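Local structure of putative Nitroreductase (Desulfovibrio desulfuricans subsp. desulfuricans str. G20, 3E39) at residues A[79-84]-A[146-151]. The protein binds flavin mononucleotide and is probably an oxidoreductase of the nitroreductase family. Sequence-based numbering, arbitrary orientation.
Sequences KVIILV and EAAIAA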
# COMPACT_ATOMS: atom_id res chain seq x y z
N LYS A 79 -4.04 -18.94 -11.49
CA LYS A 79 -3.87 -20.21 -10.77
C LYS A 79 -4.29 -20.08 -9.33
O LYS A 79 -4.73 -21.07 -8.71
CB LYS A 79 -2.43 -20.73 -10.87
CG LYS A 79 -1.96 -20.92 -12.31
CD LYS A 79 -2.98 -21.66 -13.19
CE LYS A 79 -2.73 -21.39 -14.65
NZ LYS A 79 -3.82 -21.88 -15.53
N VAL A 80 -4.15 -18.87 -8.78
CA VAL A 80 -4.63 -18.61 -7.44
C VAL A 80 -5.18 -17.17 -7.38
O VAL A 80 -4.67 -16.28 -8.05
CB VAL A 80 -3.53 -18.83 -6.36
CG1 VAL A 80 -2.37 -17.87 -6.55
CG2 VAL A 80 -4.13 -18.73 -4.91
N ILE A 81 -6.25 -17.00 -6.62
CA ILE A 81 -6.85 -15.71 -6.35
C ILE A 81 -6.88 -15.54 -4.81
O ILE A 81 -7.28 -16.46 -4.08
CB ILE A 81 -8.27 -15.61 -6.94
CG1 ILE A 81 -8.17 -15.65 -8.48
CG2 ILE A 81 -8.96 -14.31 -6.53
CD1 ILE A 81 -9.47 -15.83 -9.20
N ILE A 82 -6.41 -14.39 -4.33
CA ILE A 82 -6.47 -14.08 -2.91
C ILE A 82 -7.50 -12.94 -2.75
O ILE A 82 -7.33 -11.83 -3.28
CB ILE A 82 -5.09 -13.69 -2.29
CG1 ILE A 82 -4.09 -14.85 -2.36
CG2 ILE A 82 -5.24 -13.23 -0.79
CD1 ILE A 82 -2.65 -14.46 -2.00
N LEU A 83 -8.60 -13.24 -2.07
CA LEU A 83 -9.58 -12.22 -1.75
C LEU A 83 -9.17 -11.51 -0.46
O LEU A 83 -8.80 -12.16 0.54
CB LEU A 83 -10.98 -12.82 -1.64
CG LEU A 83 -11.46 -13.62 -2.84
CD1 LEU A 83 -12.90 -14.15 -2.60
CD2 LEU A 83 -11.40 -12.81 -4.10
N VAL A 84 -9.20 -10.18 -0.50
CA VAL A 84 -8.83 -9.35 0.64
C VAL A 84 -10.06 -8.61 1.18
O VAL A 84 -10.82 -8.00 0.42
CB VAL A 84 -7.78 -8.32 0.20
CG1 VAL A 84 -7.23 -7.54 1.41
CG2 VAL A 84 -6.66 -9.04 -0.58
N GLU A 146 -12.39 -5.72 -0.16
CA GLU A 146 -11.44 -4.69 -0.60
C GLU A 146 -10.80 -4.89 -1.98
O GLU A 146 -10.61 -3.92 -2.72
CB GLU A 146 -10.33 -4.56 0.43
CG GLU A 146 -10.81 -4.20 1.79
CD GLU A 146 -11.36 -2.79 1.84
OE1 GLU A 146 -10.58 -1.83 1.59
OE2 GLU A 146 -12.56 -2.66 2.11
N ALA A 147 -10.44 -6.13 -2.31
CA ALA A 147 -9.73 -6.43 -3.56
C ALA A 147 -9.61 -7.91 -3.78
O ALA A 147 -9.75 -8.67 -2.83
CB ALA A 147 -8.29 -5.85 -3.46
N ALA A 148 -9.33 -8.31 -5.02
CA ALA A 148 -8.96 -9.69 -5.33
C ALA A 148 -7.61 -9.60 -6.03
O ALA A 148 -7.44 -8.75 -6.86
CB ALA A 148 -9.98 -10.37 -6.26
N ILE A 149 -6.67 -10.46 -5.70
CA ILE A 149 -5.39 -10.50 -6.39
C ILE A 149 -5.38 -11.81 -7.14
O ILE A 149 -5.51 -12.88 -6.52
CB ILE A 149 -4.17 -10.52 -5.46
CG1 ILE A 149 -4.20 -9.34 -4.51
CG2 ILE A 149 -2.87 -10.46 -6.29
CD1 ILE A 149 -3.00 -9.28 -3.63
N ALA A 150 -5.29 -11.71 -8.47
CA ALA A 150 -5.19 -12.87 -9.34
C ALA A 150 -3.72 -13.08 -9.60
O ALA A 150 -3.01 -12.10 -9.84
CB ALA A 150 -5.93 -12.61 -10.69
N ALA A 151 -3.26 -14.33 -9.57
CA ALA A 151 -1.84 -14.63 -9.72
C ALA A 151 -1.53 -15.94 -10.45
O ALA A 151 -2.35 -16.84 -10.52
CB ALA A 151 -1.13 -14.62 -8.33
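L83 and I81 meet A148 on one face of two antiparallel strands. L83 CG lies anti to its own carbonyl carbon (chi1 -54°), and CD2 reaches across to A148 CB at 3.6 Å. I81, which pairs with A150, reaches the same methyl diagonally, with CG2 4.1 Å from A148 CB. Both branches reach A148 CB from the side of 79-84, spaced along the strand. I81 CG1 runs alongside A150, 4.2 Å from A150 CA.

V80, I82, V84, A147, I149 and A151 occupy the opposite face. There V80 CG1 lies 3.9 Å from A151 CB; its chi1 of 63° puts this methyl between backbone N and carbonyl carbon. I82 and I149 form a hydrogen-bonded pair, joined by two backbone bonds. V84 lies beside A147, with V84 CB 3.6 Å from A147 O.

Each end of the pairing has a classic beta bulge. At one, A151 O accepts from both K79 N (2.9 Å) and V80 N. At the other, V84 O takes E146 N at 2.8 Å and, weakly, A147 N. E146 turns its carboxylate away from 79-84, to S144 and H98, while its backbone O accepts from Q99 of the second subunit.

These are the two central strands of the antiparallel sheet in this nitroreductase-family domain. Strand 50-56 pairs with the other edge of 79-84, and strand 118-122 with the other edge of 146-151. A147 lies near FMN-binding G123. Helix 28-39 covers V80 and I82, while helix 94-114 packs on V84 and I149.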